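Local coordinates for sialidase B (Streptococcus pneumoniae serotype 4, PDB 4XJU), which cleaves terminal sialic acid residues from oligosaccharides, glycoproteins and glycolipids as an exo-alpha-sialidase of glycosyl hydrolase family 33, at residues A[517-522]-A[549-554]; A[612-617]-A[633-638]. The protein carries 1 engineered substitution. All blocks are in the same frame, centred on the assembly; numbering follows the deposited sequence.

Contact 1 (A[517-522]-A[549-554]). With 19D ((1R,2R,3R,4R,5R,7R)-2-(acetylamino)-7-[(1R)-1,2-dihydroxyethyl]-4-fluoro-3-hydroxy-6,8-dioxabicyclo[3.2.1]octane-5-carboxylic acid), chain G.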
ATOM      1  N   PHE A 517      -1.770 -20.724  -0.744  1.00 15.99           N
ATOM      2  CA  PHE A 517      -1.150 -20.282   0.500  1.00 15.59           C
ATOM      3  C   PHE A 517      -1.974 -19.146   1.088  1.00 18.32           C
ATOM      4  O   PHE A 517      -2.371 -18.228   0.367  1.00 17.58           O
ATOM      5  CB  PHE A 517       0.284 -19.815   0.224  1.00 14.98           C
ATOM      6  CG  PHE A 517       1.170 -20.895  -0.322  1.00 17.46           C
ATOM      7  CD1 PHE A 517       1.750 -21.822   0.526  1.00 18.90           C
ATOM      8  CD2 PHE A 517       1.403 -20.998  -1.689  1.00 19.23           C
ATOM      9  CE1 PHE A 517       2.567 -22.827   0.022  1.00 23.04           C
ATOM     10  CE2 PHE A 517       2.214 -22.003  -2.199  1.00 20.57           C
ATOM     11  CZ  PHE A 517       2.802 -22.915  -1.336  1.00 18.90           C
ATOM     12  N   PHE A 518      -2.253 -19.190   2.390  1.00 15.18           N
ATOM     13  CA  PHE A 518      -3.124 -18.162   2.952  1.00 17.81           C
ATOM     14  C   PHE A 518      -2.842 -17.696   4.373  1.00 18.08           C
ATOM     15  O   PHE A 518      -2.274 -18.430   5.197  1.00 18.98           O
ATOM     16  CB  PHE A 518      -4.624 -18.489   2.766  1.00 15.69           C
ATOM     17  CG  PHE A 518      -5.097 -19.738   3.469  1.00 21.06           C
ATOM     18  CD1 PHE A 518      -4.868 -20.993   2.918  1.00 20.42           C
ATOM     19  CD2 PHE A 518      -5.828 -19.651   4.650  1.00 19.32           C
ATOM     20  CE1 PHE A 518      -5.332 -22.143   3.550  1.00 19.06           C
ATOM     21  CE2 PHE A 518      -6.288 -20.797   5.292  1.00 18.56           C
ATOM     22  CZ  PHE A 518      -6.040 -22.041   4.738  1.00 21.48           C
ATOM     23  N   ARG A 519      -3.251 -16.454   4.619  1.00 15.62           N
ATOM     24  CA  ARG A 519      -3.149 -15.796   5.924  1.00 17.35           C
ATOM     25  C   ARG A 519      -4.123 -16.430   6.899  1.00 18.36           C
ATOM     26  O   ARG A 519      -5.247 -16.797   6.525  1.00 17.28           O
ATOM     27  CB  ARG A 519      -3.504 -14.313   5.748  1.00 16.53           C
ATOM     28  CG  ARG A 519      -3.597 -13.471   7.015  1.00 17.44           C
ATOM     29  CD  ARG A 519      -3.858 -12.021   6.622  1.00 16.59           C
ATOM     30  NE  ARG A 519      -4.243 -11.168   7.746  1.00 15.29           N
ATOM     31  CZ  ARG A 519      -4.483  -9.870   7.622  1.00 18.39           C
ATOM     32  NH1 ARG A 519      -4.376  -9.287   6.425  1.00 18.26           N
ATOM     33  NH2 ARG A 519      -4.837  -9.157   8.683  1.00 16.65           N
ATOM     34  N   THR A 520      -3.694 -16.571   8.150  1.00 17.68           N
ATOM     35  CA  THR A 520      -4.546 -17.147   9.187  1.00 18.40           C
ATOM     36  C   THR A 520      -4.549 -16.284  10.449  1.00 20.42           C
ATOM     37  O   THR A 520      -4.010 -15.178  10.466  1.00 18.72           O
ATOM     38  CB  THR A 520      -4.102 -18.576   9.560  1.00 17.70           C
ATOM     39  OG1 THR A 520      -2.899 -18.518  10.335  1.00 20.85           O
ATOM     40  CG2 THR A 520      -3.843 -19.404   8.296  1.00 19.76           C
ATOM     41  N   THR A 521      -5.147 -16.810  11.508  1.00 18.10           N
ATOM     42  CA  THR A 521      -5.128 -16.159  12.811  1.00 23.76           C
ATOM     43  C   THR A 521      -4.228 -16.930  13.780  1.00 23.69           C
ATOM     44  O   THR A 521      -4.282 -16.709  14.984  1.00 20.49           O
ATOM     45  CB  THR A 521      -6.537 -16.084  13.393  1.00 21.90           C
ATOM     46  OG1 THR A 521      -7.096 -17.400  13.393  1.00 24.04           O
ATOM     47  CG2 THR A 521      -7.429 -15.173  12.551  1.00 26.00           C
ATOM     48  N   THR A 522      -3.411 -17.840  13.250  1.00 20.40           N
ATOM     49  CA  THR A 522      -2.595 -18.734  14.087  1.00 23.66           C
ATOM     50  C   THR A 522      -1.130 -18.352  14.232  1.00 24.85           C
ATOM     51  O   THR A 522      -0.406 -18.981  15.006  1.00 19.99           O
ATOM     52  CB  THR A 522      -2.604 -20.191  13.568  1.00 22.82           C
ATOM     53  OG1 THR A 522      -1.937 -20.256  12.303  1.00 23.04           O
ATOM     54  CG2 THR A 522      -4.025 -20.712  13.431  1.00 28.22           C
ATOM     55  N   THR A 549       2.345 -12.569  12.515  1.00 21.33           N
ATOM     56  CA  THR A 549       1.693 -12.115  13.730  1.00 22.69           C
ATOM     57  C   THR A 549       0.381 -12.859  13.899  1.00 22.58           C
ATOM     58  O   THR A 549      -0.054 -13.556  12.988  1.00 17.65           O
ATOM     59  CB  THR A 549       1.387 -10.633  13.637  1.00 18.86           C
ATOM     60  OG1 THR A 549       0.547 -10.412  12.502  1.00 17.29           O
ATOM     61  CG2 THR A 549       2.675  -9.823  13.490  1.00 18.93           C
ATOM     62  N   SER A 550      -0.266 -12.674  15.049  1.00 20.60           N
ATOM     63  CA  SER A 550      -1.574 -13.271  15.306  1.00 18.03           C
ATOM     64  C   SER A 550      -2.626 -12.856  14.276  1.00 17.79           C
ATOM     65  O   SER A 550      -3.505 -13.642  13.914  1.00 19.39           O
ATOM     66  CB  SER A 550      -2.056 -12.904  16.716  1.00 19.27           C
ATOM     67  OG  SER A 550      -2.119 -11.495  16.856  1.00 18.35           O
ATOM     68  N   TYR A 551      -2.555 -11.614  13.811  1.00 16.09           N
ATOM     69  CA  TYR A 551      -3.543 -11.129  12.848  1.00 15.25           C
ATOM     70  C   TYR A 551      -3.148 -11.473  11.416  1.00 15.44           C
ATOM     71  O   TYR A 551      -4.013 -11.579  10.551  1.00 17.85           O
ATOM     72  CB  TYR A 551      -3.782  -9.620  13.002  1.00 18.22           C
ATOM     73  CG  TYR A 551      -2.511  -8.815  13.058  1.00 19.44           C
ATOM     74  CD1 TYR A 551      -1.895  -8.368  11.887  1.00 21.48           C
ATOM     75  CD2 TYR A 551      -1.925  -8.490  14.274  1.00 17.92           C
ATOM     76  CE1 TYR A 551      -0.731  -7.632  11.929  1.00 15.77           C
ATOM     77  CE2 TYR A 551      -0.754  -7.746  14.318  1.00 19.29           C
ATOM     78  CZ  TYR A 551      -0.173  -7.322  13.143  1.00 19.88           C
ATOM     79  OH  TYR A 551       0.988  -6.581  13.176  1.00 17.87           O
ATOM     80  N   GLY A 552      -1.846 -11.629  11.174  1.00 16.20           N
ATOM     81  CA  GLY A 552      -1.358 -12.110   9.891  1.00 16.76           C
ATOM     82  C   GLY A 552      -1.238 -11.028   8.837  1.00 17.38           C
ATOM     83  O   GLY A 552      -1.641  -9.879   9.058  1.00 17.39           O
ATOM     84  N   THR A 553      -0.654 -11.396   7.696  1.00 17.99           N
ATOM     85  CA  THR A 553      -0.439 -10.466   6.603  1.00 16.05           C
ATOM     86  C   THR A 553      -0.642 -11.233   5.302  1.00 16.62           C
ATOM     87  O   THR A 553      -0.365 -12.427   5.228  1.00 14.92           O
ATOM     88  CB  THR A 553       0.995  -9.857   6.636  1.00 19.44           C
ATOM     89  OG1 THR A 553       1.256  -9.279   7.931  1.00 16.53           O
ATOM     90  CG2 THR A 553       1.161  -8.764   5.572  1.00 15.06           C
ATOM     91  N   GLN A 554      -1.142 -10.548   4.280  1.00 16.57           N
ATOM     92  CA  GLN A 554      -1.190 -11.119   2.937  1.00 15.19           C
ATOM     93  C   GLN A 554       0.152 -11.752   2.549  1.00 15.35           C
ATOM     94  O   GLN A 554       1.224 -11.204   2.844  1.00 16.37           O
ATOM     95  CB  GLN A 554      -1.526 -10.013   1.925  1.00 19.59           C
ATOM     96  CG  GLN A 554      -1.801 -10.539   0.514  1.00 18.25           C
ATOM     97  CD  GLN A 554      -1.163  -9.678  -0.568  1.00 22.10           C
ATOM     98  OE1 GLN A 554      -0.327  -8.817  -0.284  1.00 26.87           O
ATOM     99  NE2 GLN A 554      -1.562  -9.903  -1.814  1.00 21.12           N
TER
HETATM  100  C1  19D G 706      -5.058  -5.237   6.668  0.85 24.49           C
HETATM  101  O1A 19D G 706      -5.010  -6.286   7.381  1.00 23.33           O
HETATM  102  O1B 19D G 706      -4.129  -4.418   6.579  1.00 22.65           O
HETATM  103  C2  19D G 706      -6.339  -5.006   5.909  0.85 21.11           C
HETATM  104  C3  19D G 706      -6.180  -4.270   4.556  0.85 21.88           C
HETATM  105  C4  19D G 706      -7.260  -4.760   3.516  1.00 18.52           C
HETATM  106  O4  19D G 706      -7.376  -3.766   2.494  1.00 20.95           O
HETATM  107  C5  19D G 706      -8.681  -4.969   4.272  1.00 18.78           C
HETATM  108  N5  19D G 706      -9.681  -5.415   3.311  0.95 20.26           N
HETATM  109  C6  19D G 706      -8.434  -5.816   5.536  0.95 23.20           C
HETATM  110  O6  19D G 706      -7.069  -6.215   5.674  1.00 21.71           O
HETATM  111  C7  19D G 706      -8.491  -4.874   6.735  0.90 23.86           C
HETATM  112  O7  19D G 706      -7.174  -4.250   6.784  0.85 21.43           O
HETATM  113  C8  19D G 706      -8.932  -5.474   8.088  1.00 31.08           C
HETATM  114  O8  19D G 706      -8.126  -6.571   8.555  0.50 37.49           O
HETATM  115  C9  19D G 706     -10.383  -5.944   8.033  1.00 30.78           C
HETATM  116  O9  19D G 706     -10.509  -7.194   7.353  0.50 34.63           O
HETATM  117  C10 19D G 706     -10.950  -5.048   3.483  0.90 24.26           C
HETATM  118  O10 19D G 706     -11.305  -4.345   4.426  1.00 22.07           O
HETATM  119  C11 19D G 706     -11.906  -5.540   2.451  1.00 20.08           C
HETATM  120  F1  19D G 706      -6.124  -3.183   4.741  0.80 21.77           F
HETATM  121  O   HOH W   1      -1.605 -15.412  11.664  1.00 19.71           O

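Contact 2 (A[612-617]-A[633-638]). With 19D ((1R,2R,3R,4R,5R,7R)-2-(acetylamino)-7-[(1R)-1,2-dihydroxyethyl]-4-fluoro-3-hydroxy-6,8-dioxabicyclo[3.2.1]octane-5-carboxylic acid), chain G.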
ATOM      1  N   GLY A 612      10.077  -2.292   8.012  1.00 15.45           N
ATOM      2  CA  GLY A 612       8.718  -2.662   7.686  1.00 13.89           C
ATOM      3  C   GLY A 612       8.542  -3.365   6.356  1.00 17.19           C
ATOM      4  O   GLY A 612       9.210  -3.053   5.361  1.00 16.60           O
ATOM      5  N   TYR A 613       7.629  -4.330   6.346  1.00 16.24           N
ATOM      6  CA  TYR A 613       7.289  -5.070   5.137  1.00 16.65           C
ATOM      7  C   TYR A 613       5.907  -5.655   5.324  1.00 15.63           C
ATOM      8  O   TYR A 613       5.685  -6.462   6.232  1.00 15.05           O
ATOM      9  CB  TYR A 613       8.296  -6.206   4.920  1.00 15.27           C
ATOM     10  CG  TYR A 613       8.197  -6.875   3.557  1.00 16.76           C
ATOM     11  CD1 TYR A 613       7.350  -7.967   3.339  1.00 14.76           C
ATOM     12  CD2 TYR A 613       8.978  -6.434   2.496  1.00 18.09           C
ATOM     13  CE1 TYR A 613       7.283  -8.593   2.075  1.00 17.70           C
ATOM     14  CE2 TYR A 613       8.910  -7.036   1.247  1.00 15.43           C
ATOM     15  CZ  TYR A 613       8.077  -8.112   1.042  1.00 16.23           C
ATOM     16  OH  TYR A 613       8.043  -8.695  -0.213  1.00 15.84           O
ATOM     17  N   ALA A 614       4.953  -5.242   4.499  1.00 14.88           N
ATOM     18  CA  ALA A 614       3.574  -5.683   4.714  1.00 13.83           C
ATOM     19  C   ALA A 614       3.002  -6.425   3.516  1.00 14.99           C
ATOM     20  O   ALA A 614       3.515  -7.484   3.137  1.00 15.59           O
ATOM     21  CB  ALA A 614       2.687  -4.515   5.123  1.00 19.38           C
ATOM     22  N   TYR A 615       1.942  -5.902   2.916  1.00 15.60           N
ATOM     23  CA  TYR A 615       1.394  -6.576   1.736  1.00 16.27           C
ATOM     24  C   TYR A 615       2.403  -6.504   0.600  1.00 17.86           C
ATOM     25  O   TYR A 615       3.205  -5.569   0.525  1.00 13.84           O
ATOM     26  CB  TYR A 615       0.067  -5.955   1.282  1.00 13.13           C
ATOM     27  CG  TYR A 615      -1.150  -6.329   2.102  1.00 17.16           C
ATOM     28  CD1 TYR A 615      -1.111  -6.348   3.489  1.00 18.62           C
ATOM     29  CD2 TYR A 615      -2.359  -6.607   1.486  1.00 13.40           C
ATOM     30  CE1 TYR A 615      -2.250  -6.672   4.242  1.00 15.87           C
ATOM     31  CE2 TYR A 615      -3.494  -6.916   2.221  1.00 12.99           C
ATOM     32  CZ  TYR A 615      -3.437  -6.942   3.591  1.00 20.41           C
ATOM     33  OH  TYR A 615      -4.578  -7.251   4.292  1.00 15.35           O
ATOM     34  N   SER A 616       2.356  -7.483  -0.298  1.00 17.20           N
ATOM     35  CA  SER A 616       3.339  -7.560  -1.373  1.00 16.84           C
ATOM     36  C   SER A 616       2.763  -8.234  -2.596  1.00 17.64           C
ATOM     37  O   SER A 616       1.733  -8.910  -2.527  1.00 14.61           O
ATOM     38  CB  SER A 616       4.569  -8.335  -0.915  1.00 16.83           C
ATOM     39  OG  SER A 616       4.225  -9.663  -0.557  1.00 15.72           O
ATOM     40  N   ALA A 617       3.451  -8.041  -3.717  1.00 14.70           N
ATOM     41  CA  ALA A 617       3.110  -8.662  -4.981  1.00 15.88           C
ATOM     42  C   ALA A 617       4.418  -9.147  -5.573  1.00 13.59           C
ATOM     43  O   ALA A 617       5.420  -8.447  -5.518  1.00 12.34           O
ATOM     44  CB  ALA A 617       2.488  -7.636  -5.906  1.00 17.75           C
ATOM     45  N   TYR A 633       6.479  -0.711   4.983  1.00 12.98           N
ATOM     46  CA  TYR A 633       6.176  -0.139   6.288  1.00 15.03           C
ATOM     47  C   TYR A 633       5.245  -1.090   6.989  1.00 14.63           C
ATOM     48  O   TYR A 633       4.782  -2.056   6.390  1.00 15.72           O
ATOM     49  CB  TYR A 633       5.532   1.250   6.139  1.00 15.65           C
ATOM     50  CG  TYR A 633       4.059   1.284   5.799  1.00 14.77           C
ATOM     51  CD1 TYR A 633       3.584   0.825   4.573  1.00 15.93           C
ATOM     52  CD2 TYR A 633       3.141   1.813   6.699  1.00 16.49           C
ATOM     53  CE1 TYR A 633       2.215   0.874   4.269  1.00 13.29           C
ATOM     54  CE2 TYR A 633       1.790   1.877   6.404  1.00 17.65           C
ATOM     55  CZ  TYR A 633       1.335   1.413   5.190  1.00 19.21           C
ATOM     56  OH  TYR A 633      -0.008   1.489   4.911  1.00 16.04           O
ATOM     57  N   ASP A 634       4.965  -0.825   8.253  1.00 14.65           N
ATOM     58  CA  ASP A 634       4.034  -1.674   8.972  1.00 20.74           C
ATOM     59  C   ASP A 634       2.625  -1.113   8.786  1.00 16.71           C
ATOM     60  O   ASP A 634       2.237  -0.153   9.455  1.00 15.67           O
ATOM     61  CB  ASP A 634       4.408  -1.736  10.455  1.00 14.54           C
ATOM     62  CG  ASP A 634       3.646  -2.809  11.202  1.00 16.67           C
ATOM     63  OD1 ASP A 634       2.455  -3.015  10.896  1.00 17.05           O
ATOM     64  OD2 ASP A 634       4.236  -3.466  12.094  1.00 19.97           O
ATOM     65  N   SER A 635       1.854  -1.707   7.879  1.00 13.74           N
ATOM     66  CA  SER A 635       0.511  -1.204   7.569  1.00 14.80           C
ATOM     67  C   SER A 635      -0.546  -1.601   8.602  1.00 17.29           C
ATOM     68  O   SER A 635      -1.742  -1.298   8.440  1.00 17.63           O
ATOM     69  CB  SER A 635       0.071  -1.623   6.163  1.00 16.91           C
ATOM     70  OG  SER A 635       0.081  -3.032   6.026  1.00 17.62           O
ATOM     71  N   TRP A 636      -0.113  -2.288   9.657  1.00 17.52           N
ATOM     72  CA  TRP A 636      -0.997  -2.594  10.784  1.00 13.69           C
ATOM     73  C   TRP A 636      -0.810  -1.545  11.874  1.00 16.82           C
ATOM     74  O   TRP A 636      -1.780  -1.071  12.471  1.00 17.85           O
ATOM     75  CB  TRP A 636      -0.698  -4.000  11.345  1.00 12.29           C
ATOM     76  CG  TRP A 636      -1.726  -4.468  12.352  1.00 17.90           C
ATOM     77  CD1 TRP A 636      -1.664  -4.333  13.719  1.00 21.81           C
ATOM     78  CD2 TRP A 636      -2.972  -5.129  12.078  1.00 20.31           C
ATOM     79  NE1 TRP A 636      -2.794  -4.870  14.301  1.00 19.28           N
ATOM     80  CE2 TRP A 636      -3.616  -5.363  13.310  1.00 19.31           C
ATOM     81  CE3 TRP A 636      -3.612  -5.541  10.894  1.00 17.05           C
ATOM     82  CZ2 TRP A 636      -4.854  -6.003  13.409  1.00 23.67           C
ATOM     83  CZ3 TRP A 636      -4.854  -6.174  10.994  1.00 17.76           C
ATOM     84  CH2 TRP A 636      -5.459  -6.392  12.238  1.00 21.04           C
ATOM     85  N   SER A 637       0.450  -1.185  12.119  1.00 17.79           N
ATOM     86  CA  SER A 637       0.818  -0.281  13.210  1.00 20.23           C
ATOM     87  C   SER A 637       0.017   1.009  13.190  1.00 18.42           C
ATOM     88  O   SER A 637      -0.090   1.662  12.147  1.00 15.51           O
ATOM     89  CB  SER A 637       2.301   0.084  13.131  1.00 19.88           C
ATOM     90  OG  SER A 637       2.626   1.025  14.148  1.00 17.68           O
ATOM     91  N   ARG A 638      -0.531   1.379  14.347  1.00 16.28           N
ATOM     92  CA  ARG A 638      -1.247   2.644  14.487  1.00 19.00           C
ATOM     93  C   ARG A 638      -0.282   3.828  14.537  1.00 14.77           C
ATOM     94  O   ARG A 638      -0.705   4.984  14.543  1.00 16.63           O
ATOM     95  CB  ARG A 638      -2.142   2.616  15.741  1.00 19.29           C
ATOM     96  CG  ARG A 638      -3.193   1.513  15.716  1.00 20.50           C
ATOM     97  CD  ARG A 638      -4.221   1.734  14.608  1.00 17.65           C
ATOM     98  NE  ARG A 638      -3.839   1.079  13.360  1.00 30.04           N
ATOM     99  CZ  ARG A 638      -4.549   1.117  12.232  1.00 34.76           C
ATOM    100  NH1 ARG A 638      -5.700   1.786  12.177  1.00 20.21           N
ATOM    101  NH2 ARG A 638      -4.104   0.477  11.155  1.00 29.94           N
TER
HETATM  102  C1  19D G 706      -5.058  -5.237   6.668  0.85 24.49           C
HETATM  103  O1A 19D G 706      -5.010  -6.286   7.381  1.00 23.33           O
HETATM  104  O1B 19D G 706      -4.129  -4.418   6.579  1.00 22.65           O
HETATM  105  C2  19D G 706      -6.339  -5.006   5.909  0.85 21.11           C
HETATM  106  C3  19D G 706      -6.180  -4.270   4.556  0.85 21.88           C
HETATM  107  C4  19D G 706      -7.260  -4.760   3.516  1.00 18.52           C
HETATM  108  O4  19D G 706      -7.376  -3.766   2.494  1.00 20.95           O
HETATM  109  C5  19D G 706      -8.681  -4.969   4.272  1.00 18.78           C
HETATM  110  N5  19D G 706      -9.681  -5.415   3.311  0.95 20.26           N
HETATM  111  C6  19D G 706      -8.434  -5.816   5.536  0.95 23.20           C
HETATM  112  O6  19D G 706      -7.069  -6.215   5.674  1.00 21.71           O
HETATM  113  C7  19D G 706      -8.491  -4.874   6.735  0.90 23.86           C
HETATM  114  O7  19D G 706      -7.174  -4.250   6.784  0.85 21.43           O
HETATM  115  C8  19D G 706      -8.932  -5.474   8.088  1.00 31.08           C
HETATM  116  O8  19D G 706      -8.126  -6.571   8.555  0.50 37.49           O
HETATM  117  C9  19D G 706     -10.383  -5.944   8.033  1.00 30.78           C
HETATM  118  O9  19D G 706     -10.509  -7.194   7.353  0.50 34.63           O
HETATM  119  C10 19D G 706     -10.950  -5.048   3.483  0.90 24.26           C
HETATM  120  O10 19D G 706     -11.305  -4.345   4.426  1.00 22.07           O
HETATM  121  C11 19D G 706     -11.906  -5.540   2.451  1.00 20.08           C
HETATM  122  F1  19D G 706      -6.124  -3.183   4.741  0.80 21.77           F

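Contact 1 (A[517-522]-A[549-554])
R519 reaches across to the backbone of Y551 and G552 with nearly its whole side chain, a good example of how a substrate-binding arginine is built into a loop. With CG anti to the backbone N (chi1 174°) and the chain extended as far as NE, its methylenes run alongside 549-554. CD passes 3.4 Å from T553 N, bringing the guanidinium beside the Y551-G552 peptide. The carbonyl of Y551 meets its edge near the plane. NE donates to Y551 O at 2.8 Å (N-H...O 151°), while NH2 adds a weak second bond to the same oxygen. G552 O, by contrast, lies over one face, 3.0 Å above the plane and toward the rim; poorly placed for an R519 N-H, it accepts instead from R581.

Two N-H groups at the far edge point to the ligand. NH1 and NH2 each donate to carboxylate oxygen O1A of 19D at 3.2 Å, and NH1 also forms a salt bridge to E503.

Beyond the arginine the chains run nearly antiparallel. T521 CA approaches S550 O in a CA-H...O contact of 3.2 Å. A water lies between the chains, hydrogen-bonded to T520 O at 2.7 Å and to T549 O at 2.8 Å. T520 turns its side chain away, and its OG1 accepts from T522 N in an ST turn; K524 O is a further partner. On the opposing loop, T549 OG1 accepts from G552 N, three residues on, in an ST motif, and it also sits over the centre of one face of the Y551 ring.

The chemistry implies a guanidinium probably held in rotation by Y551 O, the E503 carboxylate and the ligand carboxylate, leaving O1A held by a fork of two N-H groups, consistent with the carboxylate-binding arginines of sialidases.

Contact 2 (A[612-617]-A[633-638])
A614 and S635 meet closely at the heart of this contact, the methyl CB lying 3.1 Å from the hydroxyl OG. The serine oxygen occupies the position between backbone N and carbonyl carbon (chi1 58°), which turns it toward the alanine; its polar partners are R581 and the carboxylate of E631. That same E631 oxygen accepts from the backbone N of Y615, so one acidic side chain ties both segments together although they share no direct hydrogen bond. Y633 O also approaches the methyl, 3.5 Å from A614 CB.

Y633 sends its own side chain away from 612-617, to A93, L643, V646 and R207, and S635 N stands 3.8 Å above one face of its ring, toward the rim. Y615 behaves differently: CG is anti to the carbonyl carbon (chi1 -77°), and the ring extends past S635, which lies obliquely to it, toward 19D. Its OH ends 3.0 Å from ring oxygen O6 of the ligand and is hydrogen-bonded to E503. W636 presents a ring edge: O1A of 19D lies in the indole plane, 3.6 Å from CZ3.

The loop that carries W636 is braced internally. D634 OD1 accepts from W636 N nearly along its C-O axis, forming an Asx turn, and from S637 N above the carboxylate plane; the other oxygen, OD2, accepts from R581 N. R638 then folds back side-on, NE and NH2 both donating at 3.1 Å to W636 O from the same face of its peptide plane.

In chemical terms, the two segments meet directly through an apolar methyl-to-oxygen approach, while shared bonds to E631 OE1 link S635 OG and Y615 N, which is consistent with a fixed placement of Y615, probably the nucleophile as in related sialidases.

Contacts 1 and 2 follow one another along the chain, with centres 13 Å apart, and converge on 19D. From contact 1 comes R519 and from contact 2 Y615; R519 NH1 stands 3.0 Å from Y615 OH, at best a weak hydrogen bond, with E503 bonded to both side chains. A second bridge is Q554 OE1, which probably accepts from S616 N at 3.0 Å. The third is aromatic: Y551 stacks with W636, CE1 coming 3.3 Å from CG. R581, a partner of both contacts, joins R519 and R207 in binding 19D, consistent with the arginine triad of the sialidase propeller.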